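Local coordinates for protein Fe(2+) transporter FeoB (Methanocaldococcus jannaschii, PDB 2WJI) that probably moves ferrous iron across the cell membrane in a GTP-driven system, the piece here being its guanine-nucleotide-binding G domain, at residues 89-94 / 113-118; 14-19 / 54-59; 5-10 / 80-85; 109-114 / 137-142. One frame throughout, in Å; residues are numbered along the deposited sequence.

Contact 1. Residues 89-94 / 113-118. With GNP (phosphoaminophosphonic acid-guanylate ester), chain C.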
loop_
_atom_site.group_PDB
_atom_site.type_symbol
_atom_site.label_atom_id
_atom_site.label_comp_id
_atom_site.label_asym_id
_atom_site.label_seq_id
_atom_site.Cartn_x
_atom_site.Cartn_y
_atom_site.Cartn_z
ATOM N N VAL A 89 -5.722 0.633 -0.151
ATOM C CA VAL A 89 -7.151 0.379 -0.218
ATOM C C VAL A 89 -7.900 1.575 -0.812
ATOM O O VAL A 89 -7.492 2.728 -0.639
ATOM C CB VAL A 89 -7.716 0.036 1.180
ATOM C CG1 VAL A 89 -6.884 -1.067 1.832
ATOM C CG2 VAL A 89 -7.742 1.259 2.058
ATOM N N ASP A 90 -8.986 1.288 -1.524
ATOM C CA ASP A 90 -9.804 2.325 -2.146
ATOM C C ASP A 90 -10.822 2.813 -1.128
ATOM O O ASP A 90 -11.642 2.034 -0.645
ATOM C CB ASP A 90 -10.500 1.758 -3.390
ATOM C CG ASP A 90 -11.333 2.800 -4.148
ATOM O OD1 ASP A 90 -11.549 3.924 -3.637
ATOM O OD2 ASP A 90 -11.784 2.478 -5.272
ATOM N N ALA A 91 -10.757 4.101 -0.791
ATOM C CA ALA A 91 -11.670 4.687 0.190
ATOM C C ALA A 91 -13.133 4.540 -0.215
ATOM O O ALA A 91 -14.013 4.572 0.641
ATOM C CB ALA A 91 -11.345 6.149 0.423
ATOM N N THR A 92 -13.391 4.391 -1.512
ATOM C CA THR A 92 -14.777 4.281 -1.990
ATOM C C THR A 92 -15.278 2.841 -2.134
ATOM O O THR A 92 -16.395 2.612 -2.603
ATOM C CB THR A 92 -15.006 5.028 -3.326
ATOM O OG1 THR A 92 -14.283 4.373 -4.377
ATOM C CG2 THR A 92 -14.566 6.483 -3.207
ATOM N N ALA A 93 -14.452 1.871 -1.749
ATOM C CA ALA A 93 -14.874 0.472 -1.778
ATOM C C ALA A 93 -14.241 -0.288 -0.623
ATOM O O ALA A 93 -13.548 -1.286 -0.822
ATOM C CB ALA A 93 -14.515 -0.177 -3.112
ATOM N N LEU A 94 -14.497 0.180 0.591
ATOM C CA LEU A 94 -13.772 -0.316 1.757
ATOM C C LEU A 94 -14.049 -1.791 2.038
ATOM O O LEU A 94 -13.114 -2.570 2.205
ATOM C CB LEU A 94 -14.095 0.529 2.986
ATOM C CG LEU A 94 -12.866 1.030 3.734
ATOM C CD1 LEU A 94 -11.912 1.674 2.741
ATOM C CD2 LEU A 94 -13.264 2.011 4.825
ATOM N N LEU A 113 -1.817 0.734 6.411
ATOM C CA LEU A 113 -2.916 0.926 5.478
ATOM C C LEU A 113 -2.838 2.297 4.810
ATOM O O LEU A 113 -2.855 3.326 5.483
ATOM C CB LEU A 113 -4.241 0.775 6.221
ATOM C CG LEU A 113 -5.302 -0.094 5.551
ATOM C CD1 LEU A 113 -4.670 -1.391 5.106
ATOM C CD2 LEU A 113 -6.454 -0.362 6.508
ATOM N N ALA A 114 -2.730 2.301 3.487
ATOM C CA ALA A 114 -2.793 3.526 2.708
ATOM C C ALA A 114 -4.175 3.621 2.068
ATOM O O ALA A 114 -4.523 2.836 1.185
ATOM C CB ALA A 114 -1.694 3.549 1.653
ATOM N N LEU A 115 -4.947 4.600 2.530
ATOM C CA LEU A 115 -6.344 4.765 2.158
ATOM C C LEU A 115 -6.435 5.801 1.047
ATOM O O LEU A 115 -6.443 7.015 1.299
ATOM C CB LEU A 115 -7.136 5.200 3.390
ATOM C CG LEU A 115 -8.650 5.364 3.311
ATOM C CD1 LEU A 115 -9.339 4.032 3.067
ATOM C CD2 LEU A 115 -9.138 5.992 4.601
ATOM N N ASN A 116 -6.468 5.303 -0.182
ATOM C CA ASN A 116 -6.367 6.119 -1.376
ATOM C C ASN A 116 -7.719 6.591 -1.916
ATOM O O ASN A 116 -8.777 6.133 -1.481
ATOM C CB ASN A 116 -5.607 5.346 -2.456
ATOM C CG ASN A 116 -5.019 6.256 -3.516
ATOM O OD1 ASN A 116 -4.693 7.407 -3.241
ATOM N ND2 ASN A 116 -4.864 5.737 -4.731
ATOM N N LYS A 117 -7.662 7.522 -2.864
ATOM C CA LYS A 117 -8.841 8.061 -3.525
ATOM C C LYS A 117 -9.750 8.818 -2.558
ATOM O O LYS A 117 -10.972 8.792 -2.696
ATOM C CB LYS A 117 -9.608 6.952 -4.260
ATOM C CG LYS A 117 -8.736 6.162 -5.234
ATOM C CD LYS A 117 -9.578 5.269 -6.153
ATOM C CE LYS A 117 -8.694 4.585 -7.185
ATOM N NZ LYS A 117 -9.480 3.876 -8.238
ATOM N N MET A 118 -9.149 9.505 -1.588
ATOM C CA MET A 118 -9.934 10.261 -0.616
ATOM C C MET A 118 -10.681 11.386 -1.306
ATOM O O MET A 118 -11.754 11.797 -0.861
ATOM C CB MET A 118 -9.048 10.824 0.503
ATOM C CG MET A 118 -8.502 9.777 1.467
ATOM S SD MET A 118 -9.752 9.067 2.563
ATOM C CE MET A 118 -10.091 10.466 3.635
HETATM P PG GNP C . -3.615 -2.524 -11.304
HETATM O O1G GNP C . -2.124 -2.631 -11.323
HETATM O O2G GNP C . -4.278 -3.459 -10.309
HETATM O O3G GNP C . -3.970 -2.802 -12.745
HETATM N N3B GNP C . -4.072 -1.023 -10.968
HETATM P PB GNP C . -3.399 -0.001 -9.934
HETATM O O1B GNP C . -3.694 -0.433 -8.554
HETATM O O2B GNP C . -1.980 0.122 -10.270
HETATM O O3A GNP C . -4.050 1.379 -10.125
HETATM P PA GNP C . -3.460 2.606 -10.862
HETATM O O1A GNP C . -2.524 3.316 -9.952
HETATM O O2A GNP C . -2.936 2.250 -12.200
HETATM O "O5'" GNP C . -4.683 3.561 -11.073
HETATM C "C5'" GNP C . -5.978 3.012 -11.279
HETATM C "C4'" GNP C . -6.963 4.125 -11.583
HETATM O "O4'" GNP C . -7.330 4.831 -10.367
HETATM C "C3'" GNP C . -6.448 5.184 -12.552
HETATM O "O3'" GNP C . -7.530 5.667 -13.338
HETATM C "C2'" GNP C . -5.967 6.272 -11.614
HETATM O "O2'" GNP C . -6.014 7.547 -12.217
HETATM C "C1'" GNP C . -7.029 6.195 -10.528
HETATM N N9 GNP C . -6.548 6.760 -9.278
HETATM C C8 GNP C . -5.351 6.488 -8.658
HETATM N N7 GNP C . -5.190 7.164 -7.552
HETATM C C5 GNP C . -6.343 7.941 -7.444
HETATM C C6 GNP C . -6.737 8.874 -6.453
HETATM O O6 GNP C . -6.117 9.221 -5.435
HETATM N N1 GNP C . -7.984 9.442 -6.727
HETATM C C2 GNP C . -8.759 9.142 -7.827
HETATM N N2 GNP C . -9.934 9.790 -7.924
HETATM N N3 GNP C . -8.401 8.264 -8.759
HETATM C C4 GNP C . -7.188 7.706 -8.506
HETATM O O HOH W 1 -11.970 3.491 -7.897
#
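The carboxylate of D90 has K117 CD over one face, 3.5 Å from D90 OD1, and T92 over the other, where T92 N and T92 OG1 both bond to D90 OD1 from above the plane, closing an Asx turn. The extended K117 chain then runs over a face of the guanine, its CG 3.6 Å from GNP C6. The N116 amide stands by the N7/O6 edge but well above the base plane, on the lysine's side, with N116 ND2 3.2 Å from GNP N7; V14 O and A146 N hold this amide. Next to this, the parallel strands 84-90 and 111-116 pair. V89 N donates to A114 O (2.8 Å). N116 N donates to V89 O (2.8 Å). V89 CG2 presses tightly on L115 CD1 (3.4 Å). N116 and K117 belong to the NKxD motif that, with D119, reads guanine. D90 OD2 and K117 NZ, 4.0 Å apart, form no salt bridge but share a water; the carboxylate probably steadies the ammonium, which also bonds to the ribose O4' and N13 O.

Contact 2. Residues 14-19 / 54-59. With MG (magnesium ion), chain D; GNP (phosphoaminophosphonic acid-guanylate ester), chain C.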
loop_
_atom_site.group_PDB
_atom_site.type_symbol
_atom_site.label_atom_id
_atom_site.label_comp_id
_atom_site.label_asym_id
_atom_site.label_seq_id
_atom_site.Cartn_x
_atom_site.Cartn_y
_atom_site.Cartn_z
ATOM N N VAL A 14 -6.661 0.078 -7.418
ATOM C CA VAL A 14 -6.713 0.942 -6.229
ATOM C C VAL A 14 -5.753 2.128 -6.261
ATOM O O VAL A 14 -5.905 3.067 -5.474
ATOM C CB VAL A 14 -6.503 0.175 -4.901
ATOM C CG1 VAL A 14 -7.624 -0.826 -4.695
ATOM C CG2 VAL A 14 -5.126 -0.515 -4.874
ATOM N N GLY A 15 -4.784 2.095 -7.168
ATOM C CA GLY A 15 -3.791 3.156 -7.250
ATOM C C GLY A 15 -2.392 2.705 -6.858
ATOM O O GLY A 15 -1.569 3.498 -6.388
ATOM N N LYS A 16 -2.105 1.425 -7.050
ATOM C CA LYS A 16 -0.783 0.934 -6.697
ATOM C C LYS A 16 0.307 1.612 -7.526
ATOM O O LYS A 16 1.275 2.121 -6.972
ATOM C CB LYS A 16 -0.696 -0.590 -6.817
ATOM C CG LYS A 16 -1.589 -1.340 -5.837
ATOM C CD LYS A 16 -1.425 -2.868 -5.990
ATOM C CE LYS A 16 -1.839 -3.359 -7.379
ATOM N NZ LYS A 16 -3.277 -3.083 -7.683
ATOM N N SER A 17 0.148 1.620 -8.847
ATOM C CA SER A 17 1.156 2.220 -9.721
ATOM C C SER A 17 1.287 3.723 -9.489
ATOM O O SER A 17 2.398 4.253 -9.478
ATOM C CB SER A 17 0.828 1.960 -11.191
ATOM O OG SER A 17 1.099 0.618 -11.539
ATOM N N THR A 18 0.152 4.397 -9.313
ATOM C CA THR A 18 0.124 5.836 -9.049
ATOM C C THR A 18 0.953 6.163 -7.805
ATOM O O THR A 18 1.755 7.102 -7.795
ATOM C CB THR A 18 -1.323 6.342 -8.856
ATOM O OG1 THR A 18 -2.085 6.085 -10.042
ATOM C CG2 THR A 18 -1.349 7.846 -8.568
ATOM N N ILE A 19 0.767 5.369 -6.757
ATOM C CA ILE A 19 1.525 5.552 -5.528
ATOM C C ILE A 19 2.991 5.152 -5.702
ATOM O O ILE A 19 3.879 5.844 -5.214
ATOM C CB ILE A 19 0.860 4.815 -4.349
ATOM C CG1 ILE A 19 -0.400 5.581 -3.932
ATOM C CG2 ILE A 19 1.835 4.659 -3.183
ATOM C CD1 ILE A 19 -1.390 4.775 -3.114
ATOM N N VAL A 54 11.163 -0.357 -2.702
ATOM C CA VAL A 54 9.739 -0.596 -2.892
ATOM C C VAL A 54 9.491 -1.596 -4.015
ATOM O O VAL A 54 10.075 -1.493 -5.099
ATOM C CB VAL A 54 8.989 0.709 -3.204
ATOM C CG1 VAL A 54 7.482 0.463 -3.283
ATOM C CG2 VAL A 54 9.308 1.782 -2.161
ATOM N N VAL A 55 8.626 -2.569 -3.743
ATOM C CA VAL A 55 8.172 -3.498 -4.768
ATOM C C VAL A 55 6.652 -3.436 -4.882
ATOM O O VAL A 55 5.942 -3.451 -3.870
ATOM C CB VAL A 55 8.624 -4.946 -4.478
ATOM C CG1 VAL A 55 8.039 -5.429 -3.169
ATOM C CG2 VAL A 55 8.216 -5.867 -5.613
ATOM N N ASP A 56 6.168 -3.356 -6.119
ATOM C CA ASP A 56 4.749 -3.239 -6.410
ATOM C C ASP A 56 4.260 -4.629 -6.798
ATOM O O ASP A 56 4.618 -5.140 -7.858
ATOM C CB ASP A 56 4.550 -2.258 -7.566
ATOM C CG ASP A 56 3.099 -1.803 -7.724
ATOM O OD1 ASP A 56 2.226 -2.279 -6.969
ATOM O OD2 ASP A 56 2.833 -0.956 -8.611
ATOM N N LEU A 57 3.470 -5.243 -5.923
ATOM C CA LEU A 57 2.970 -6.598 -6.150
ATOM C C LEU A 57 1.713 -6.575 -7.006
ATOM O O LEU A 57 0.947 -5.592 -6.984
ATOM C CB LEU A 57 2.701 -7.319 -4.821
ATOM C CG LEU A 57 3.912 -7.562 -3.908
ATOM C CD1 LEU A 57 3.472 -8.053 -2.528
ATOM C CD2 LEU A 57 4.892 -8.549 -4.537
ATOM N N PRO A 58 1.497 -7.659 -7.770
ATOM C CA PRO A 58 0.337 -7.780 -8.651
ATOM C C PRO A 58 -0.960 -7.601 -7.875
ATOM O O PRO A 58 -1.074 -8.087 -6.743
ATOM C CB PRO A 58 0.440 -9.222 -9.174
ATOM C CG PRO A 58 1.883 -9.592 -9.021
ATOM C CD PRO A 58 2.364 -8.854 -7.810
ATOM N N GLY A 59 -1.916 -6.904 -8.479
ATOM C CA GLY A 59 -3.211 -6.672 -7.864
ATOM C C GLY A 59 -3.928 -7.972 -7.556
ATOM O O GLY A 59 -4.039 -8.859 -8.414
HETATM MG MG MG D . -0.648 -1.010 -11.534
HETATM P PG GNP C . -3.615 -2.524 -11.304
HETATM O O1G GNP C . -2.124 -2.631 -11.323
HETATM O O2G GNP C . -4.278 -3.459 -10.309
HETATM O O3G GNP C . -3.970 -2.802 -12.745
HETATM N N3B GNP C . -4.072 -1.023 -10.968
HETATM P PB GNP C . -3.399 -0.001 -9.934
HETATM O O1B GNP C . -3.694 -0.433 -8.554
HETATM O O2B GNP C . -1.980 0.122 -10.270
HETATM O O3A GNP C . -4.050 1.379 -10.125
HETATM P PA GNP C . -3.460 2.606 -10.862
HETATM O O1A GNP C . -2.524 3.316 -9.952
HETATM O O2A GNP C . -2.936 2.250 -12.200
HETATM O "O5'" GNP C . -4.683 3.561 -11.073
HETATM C "C5'" GNP C . -5.978 3.012 -11.279
HETATM C "C4'" GNP C . -6.963 4.125 -11.583
HETATM O "O4'" GNP C . -7.330 4.831 -10.367
HETATM C "C3'" GNP C . -6.448 5.184 -12.552
HETATM O "O3'" GNP C . -7.530 5.667 -13.338
HETATM C "C2'" GNP C . -5.967 6.272 -11.614
HETATM O "O2'" GNP C . -6.014 7.547 -12.217
HETATM C "C1'" GNP C . -7.029 6.195 -10.528
HETATM N N9 GNP C . -6.548 6.760 -9.278
HETATM C C8 GNP C . -5.351 6.488 -8.658
HETATM N N7 GNP C . -5.190 7.164 -7.552
HETATM C C5 GNP C . -6.343 7.941 -7.444
HETATM C C6 GNP C . -6.737 8.874 -6.453
HETATM O O6 GNP C . -6.117 9.221 -5.435
HETATM N N1 GNP C . -7.984 9.442 -6.727
HETATM C C2 GNP C . -8.759 9.142 -7.827
HETATM N N2 GNP C . -9.934 9.790 -7.924
HETATM N N3 GNP C . -8.401 8.264 -8.759
HETATM C C4 GNP C . -7.188 7.706 -8.506
HETATM O O HOH W 2 0.636 -1.817 -9.764
HETATM O O HOH W 3 -1.524 0.340 -13.428
HETATM O O HOH W 4 0.553 -1.968 -13.168
#
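Van der Waals contact joins K16 and D56, whose side chains cross at about a right angle with K16 CB 3.4 Å from D56 OD1. Bends at chi3 and chi4 (-62° and -61°) carry the lysine past L57 O, leaving K16 NZ 3.6 Å from G59 CA. Among hydrogen bonds, none spans the two segments directly; K16 NZ instead grips GNP O1B and GNP O2G, each at 2.8 Å, and also N11 O, while the P-loop amides of G15, K16 and S17 line the beta-phosphate. Shortening K16 to an alanine is likely to leave those beta- and gamma-phosphate oxygens without their shared cationic partner. Metal coordination supplies the remaining link: S17 OG binds magnesium at 2.4 Å beside two phosphate oxygens and three waters, and one of those waters donates to D56 OD2 (2.6 Å), placing D56 in the second shell of the metal, consistent with the DxxG motif. Helix 16-24 rests on strand 84-90 through I88, strand 50-56 lies beside strand 3-9, and L57 and P58 touch helix 68-80.

Contact 3. Residues 5-10 / 80-85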
loop_
_atom_site.group_PDB
_atom_site.type_symbol
_atom_site.label_atom_id
_atom_site.label_comp_id
_atom_site.label_asym_id
_atom_site.label_seq_id
_atom_site.Cartn_x
_atom_site.Cartn_y
_atom_site.Cartn_z
ATOM N N GLU A 5 12.954 -3.018 3.298
ATOM C CA GLU A 5 12.180 -3.542 2.169
ATOM C C GLU A 5 10.675 -3.389 2.365
ATOM O O GLU A 5 10.124 -3.845 3.371
ATOM C CB GLU A 5 12.544 -5.002 1.883
ATOM C CG GLU A 5 14.017 -5.194 1.563
ATOM C CD GLU A 5 14.234 -6.150 0.408
ATOM O OE1 GLU A 5 15.336 -6.735 0.316
ATOM O OE2 GLU A 5 13.302 -6.311 -0.412
ATOM N N ILE A 6 10.026 -2.755 1.387
ATOM C CA ILE A 6 8.609 -2.413 1.449
ATOM C C ILE A 6 7.870 -2.988 0.244
ATOM O O ILE A 6 8.361 -2.892 -0.883
ATOM C CB ILE A 6 8.442 -0.858 1.459
ATOM C CG1 ILE A 6 9.429 -0.223 2.441
ATOM C CG2 ILE A 6 7.019 -0.457 1.777
ATOM C CD1 ILE A 6 9.005 -0.327 3.887
ATOM N N ALA A 7 6.702 -3.593 0.474
ATOM C CA ALA A 7 5.862 -4.089 -0.612
ATOM C C ALA A 7 4.526 -3.363 -0.631
ATOM O O ALA A 7 3.928 -3.151 0.422
ATOM C CB ALA A 7 5.624 -5.596 -0.465
ATOM N N LEU A 8 4.073 -2.990 -1.829
ATOM C CA LEU A 8 2.740 -2.436 -2.034
ATOM C C LEU A 8 1.813 -3.571 -2.463
ATOM O O LEU A 8 2.149 -4.358 -3.356
ATOM C CB LEU A 8 2.764 -1.363 -3.125
ATOM C CG LEU A 8 3.854 -0.290 -2.996
ATOM C CD1 LEU A 8 3.777 0.721 -4.139
ATOM C CD2 LEU A 8 3.772 0.410 -1.643
ATOM N N ILE A 9 0.653 -3.667 -1.832
ATOM C CA ILE A 9 -0.289 -4.717 -2.204
ATOM C C ILE A 9 -1.692 -4.190 -2.044
ATOM O O ILE A 9 -1.946 -3.342 -1.183
ATOM C CB ILE A 9 -0.094 -6.000 -1.362
ATOM C CG1 ILE A 9 -0.789 -7.200 -2.032
ATOM C CG2 ILE A 9 -0.601 -5.799 0.061
ATOM C CD1 ILE A 9 -0.528 -8.521 -1.338
ATOM N N GLY A 10 -2.595 -4.650 -2.908
ATOM C CA GLY A 10 -3.975 -4.200 -2.890
ATOM C C GLY A 10 -4.787 -4.689 -4.090
ATOM O O GLY A 10 -4.238 -5.206 -5.060
ATOM N N GLU A 80 9.907 -13.705 1.236
ATOM C CA GLU A 80 10.768 -12.522 1.177
ATOM C C GLU A 80 10.676 -11.662 2.433
ATOM O O GLU A 80 11.554 -10.835 2.697
ATOM C CB GLU A 80 10.457 -11.686 -0.070
ATOM C CG GLU A 80 10.811 -12.385 -1.376
ATOM C CD GLU A 80 12.222 -12.962 -1.367
ATOM O OE1 GLU A 80 13.135 -12.308 -0.828
ATOM O OE2 GLU A 80 12.419 -14.068 -1.907
ATOM N N LYS A 81 9.608 -11.850 3.200
ATOM C CA LYS A 81 9.478 -11.205 4.505
ATOM C C LYS A 81 9.741 -9.692 4.488
ATOM O O LYS A 81 10.653 -9.221 5.156
ATOM C CB LYS A 81 10.436 -11.856 5.502
ATOM C CG LYS A 81 10.521 -13.369 5.403
ATOM C CD LYS A 81 9.473 -14.050 6.265
ATOM C CE LYS A 81 9.845 -15.500 6.539
ATOM N NZ LYS A 81 11.067 -15.630 7.373
ATOM N N PRO A 82 8.934 -8.929 3.730
ATOM C CA PRO A 82 9.107 -7.469 3.699
ATOM C C PRO A 82 9.095 -6.887 5.110
ATOM O O PRO A 82 8.373 -7.403 5.969
ATOM C CB PRO A 82 7.863 -6.981 2.959
ATOM C CG PRO A 82 7.352 -8.134 2.220
ATOM C CD PRO A 82 7.828 -9.387 2.882
ATOM N N ASP A 83 9.887 -5.841 5.344
ATOM C CA ASP A 83 9.864 -5.122 6.615
ATOM C C ASP A 83 8.505 -4.461 6.849
ATOM O O ASP A 83 8.059 -4.311 7.986
ATOM C CB ASP A 83 10.968 -4.061 6.652
ATOM C CG ASP A 83 12.362 -4.670 6.633
ATOM O OD1 ASP A 83 12.663 -5.510 7.509
ATOM O OD2 ASP A 83 13.157 -4.306 5.740
ATOM N N LEU A 84 7.844 -4.064 5.769
ATOM C CA LEU A 84 6.519 -3.463 5.882
ATOM C C LEU A 84 5.691 -3.821 4.661
ATOM O O LEU A 84 6.185 -3.777 3.533
ATOM C CB LEU A 84 6.622 -1.927 6.016
ATOM C CG LEU A 84 5.307 -1.132 6.072
ATOM C CD1 LEU A 84 4.465 -1.561 7.262
ATOM C CD2 LEU A 84 5.543 0.391 6.111
ATOM N N VAL A 85 4.436 -4.191 4.887
ATOM C CA VAL A 85 3.497 -4.355 3.789
ATOM C C VAL A 85 2.571 -3.150 3.808
ATOM O O VAL A 85 1.881 -2.904 4.802
ATOM C CB VAL A 85 2.694 -5.669 3.904
ATOM C CG1 VAL A 85 1.571 -5.715 2.864
ATOM C CG2 VAL A 85 3.617 -6.877 3.744
#
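I6 and L84 lie side by side on one face of the sheet, pointing the same way, and the bump of I6 CD1 settles against L84 CB (3.6 Å); V163 touches both residues. On the face of A7 and V85, P82 CG lies against the methyl of A7, 4.1 Å from A7 CB, and Y76 of helix 68-80 touches both. Farther along, I9 CG2 fits against V85 CG1 at 3.5 Å. A chi1 of -163° sends the longer branch of I9 away from the valine and leaves the CG2 methyl to make the contact. The parallel ladder between strands 3-9 and 84-90 carries one good backbone bond here, A7 N to L84 O (3.1 Å), whereas E5 O receives only weak bonds from the amides of D83 and L84. Before the ladder begins, D83 OD2 takes E5 N through its anti lone pair, nearly straight at 174° and 2.8 Å. Without the carboxylate, as with an alanine at D83, E5 N would probably lose this acceptor and the strand entrance be less firmly held. The chemistry thus divides: aliphatic fitting in the buried part, and at the partly exposed start of the pairing a carboxylate doing the work of a strand carbonyl, whose negative charge would probably strengthen the bond.

Contact 4. Residues 109-114 / 137-142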
loop_
_atom_site.group_PDB
_atom_site.type_symbol
_atom_site.label_atom_id
_atom_site.label_comp_id
_atom_site.label_asym_id
_atom_site.label_seq_id
_atom_site.Cartn_x
_atom_site.Cartn_y
_atom_site.Cartn_z
ATOM N N ALA A 109 1.772 -10.288 8.809
ATOM C CA ALA A 109 2.511 -9.248 8.111
ATOM C C ALA A 109 2.541 -7.968 8.938
ATOM O O ALA A 109 1.543 -7.608 9.560
ATOM C CB ALA A 109 1.896 -8.989 6.744
ATOM N N ASN A 110 3.699 -7.310 8.972
ATOM C CA ASN A 110 3.807 -5.963 9.527
ATOM C C ASN A 110 3.115 -4.999 8.576
ATOM O O ASN A 110 3.606 -4.737 7.480
ATOM C CB ASN A 110 5.270 -5.557 9.692
ATOM C CG ASN A 110 5.429 -4.273 10.489
ATOM O OD1 ASN A 110 4.552 -3.906 11.271
ATOM N ND2 ASN A 110 6.554 -3.592 10.303
ATOM N N LEU A 111 1.981 -4.459 8.997
ATOM C CA LEU A 111 1.060 -3.860 8.046
ATOM C C LEU A 111 0.828 -2.374 8.278
ATOM O O LEU A 111 0.871 -1.896 9.410
ATOM C CB LEU A 111 -0.270 -4.608 8.096
ATOM C CG LEU A 111 -1.283 -4.359 6.985
ATOM C CD1 LEU A 111 -0.729 -4.791 5.632
ATOM C CD2 LEU A 111 -2.565 -5.107 7.304
ATOM N N LEU A 112 0.581 -1.662 7.182
ATOM C CA LEU A 112 0.248 -0.243 7.201
ATOM C C LEU A 112 -0.754 0.012 6.085
ATOM O O LEU A 112 -0.563 -0.432 4.950
ATOM C CB LEU A 112 1.488 0.612 6.967
ATOM C CG LEU A 112 1.208 2.098 6.743
ATOM C CD1 LEU A 112 0.464 2.666 7.931
ATOM C CD2 LEU A 112 2.506 2.874 6.512
ATOM N N LEU A 113 -1.817 0.734 6.411
ATOM C CA LEU A 113 -2.916 0.926 5.478
ATOM C C LEU A 113 -2.838 2.297 4.810
ATOM O O LEU A 113 -2.855 3.326 5.483
ATOM C CB LEU A 113 -4.241 0.775 6.221
ATOM C CG LEU A 113 -5.302 -0.094 5.551
ATOM C CD1 LEU A 113 -4.670 -1.391 5.106
ATOM C CD2 LEU A 113 -6.454 -0.362 6.508
ATOM N N ALA A 114 -2.730 2.301 3.487
ATOM C CA ALA A 114 -2.793 3.526 2.708
ATOM C C ALA A 114 -4.175 3.621 2.068
ATOM O O ALA A 114 -4.523 2.836 1.185
ATOM C CB ALA A 114 -1.694 3.549 1.653
ATOM N N LEU A 137 -8.939 -1.770 13.746
ATOM C CA LEU A 137 -8.000 -2.679 13.090
ATOM C C LEU A 137 -6.734 -2.919 13.903
ATOM O O LEU A 137 -6.235 -4.042 13.967
ATOM C CB LEU A 137 -7.627 -2.154 11.700
ATOM C CG LEU A 137 -8.729 -2.156 10.635
ATOM C CD1 LEU A 137 -8.251 -1.484 9.357
ATOM C CD2 LEU A 137 -9.212 -3.572 10.348
ATOM N N GLY A 138 -6.216 -1.863 14.520
ATOM C CA GLY A 138 -4.952 -1.948 15.229
ATOM C C GLY A 138 -3.806 -1.714 14.265
ATOM O O GLY A 138 -2.655 -2.019 14.561
ATOM N N VAL A 139 -4.135 -1.182 13.094
ATOM C CA VAL A 139 -3.143 -0.853 12.079
ATOM C C VAL A 139 -3.208 0.641 11.780
ATOM O O VAL A 139 -4.285 1.242 11.809
ATOM C CB VAL A 139 -3.392 -1.655 10.780
ATOM C CG1 VAL A 139 -2.438 -1.218 9.675
ATOM C CG2 VAL A 139 -3.262 -3.156 11.049
ATOM N N LYS A 140 -2.060 1.245 11.497
ATOM C CA LYS A 140 -2.022 2.664 11.157
ATOM C C LYS A 140 -2.647 2.913 9.782
ATOM O O LYS A 140 -2.452 2.124 8.852
ATOM C CB LYS A 140 -0.582 3.170 11.185
ATOM C CG LYS A 140 -0.401 4.452 11.980
ATOM C CD LYS A 140 -0.985 4.310 13.387
ATOM C CE LYS A 140 -0.427 3.089 14.116
ATOM N NZ LYS A 140 -1.328 2.616 15.213
ATOM N N VAL A 141 -3.400 4.002 9.663
ATOM C CA VAL A 141 -4.087 4.339 8.422
ATOM C C VAL A 141 -3.648 5.699 7.901
ATOM O O VAL A 141 -3.722 6.698 8.616
ATOM C CB VAL A 141 -5.621 4.373 8.604
ATOM C CG1 VAL A 141 -6.284 4.883 7.334
ATOM C CG2 VAL A 141 -6.149 2.993 8.971
ATOM N N VAL A 142 -3.201 5.736 6.652
ATOM C CA VAL A 142 -2.783 6.991 6.035
ATOM C C VAL A 142 -3.739 7.403 4.927
ATOM O O VAL A 142 -3.790 6.763 3.882
ATOM C CB VAL A 142 -1.368 6.874 5.434
ATOM C CG1 VAL A 142 -0.909 8.223 4.900
ATOM C CG2 VAL A 142 -0.393 6.341 6.466
HETATM O O HOH W 5 0.432 -0.312 11.760
#
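The edge strand 141-143 of the G-domain sheet joins strand 111-116 in parallel, with L113 paired to V141 and A114 to V142. Two short, nearly straight backbone bonds hold the register: L113 N donates to K140 O (2.9 Å), and V142 N to L113 O (2.7 Å). One step earlier the strands splay, and a water takes up the slack, donating to L111 O and accepting from K140 N. V139 CG1 also leans on L111 O, at 3.4 Å. This is the closing step of a beta-alpha-beta crossover, in which the chain leaves strand 111-116, passes through helices 118-123 and 130-137, and turns back at G138, whose positive phi (86°) ends the second helix. Each face of the pair is filled differently. L113 and V141 lie alongside one another, L113 CB 4.0 Å from V141 CG2, while L137 from the helix end crosses L113 at about a right angle and brings its CD1 to 3.6 Å from L113 CD2; L137 and V139 also meet M105 of helix 94-106. On the face of A114 and V142, the L112 side chain, with CG anti to the backbone N (chi1 171°), swings its CD1 over the neighbouring strand, 3.1 Å from K140 O, tight against K140 CB at 3.5 Å and touching V142 CG2. Helix 152-162 covers that side, A158 touching both L112 and V142.

From the N terminus, strand 3-9 opens the longest loop, which contact 3 closes some seventy residues later by bringing residues 80-85 alongside it. Contact 2 falls wholly within that span, joining the P-loop and the start of helix 16-24 to the end of strand 50-56. Strand 84-90 then continues from contact 3 into contact 1, which closes a beta-alpha-beta unit through helix 94-106. Contact 4 begins on the strand where contact 1 ends, sharing L113 and A114, and adds the edge strand. Contacts 3, 1 and 4 thus knit successive parallel strands, while contacts 1 and 2 meet at the nucleotide, one at its base and the other at its phosphates.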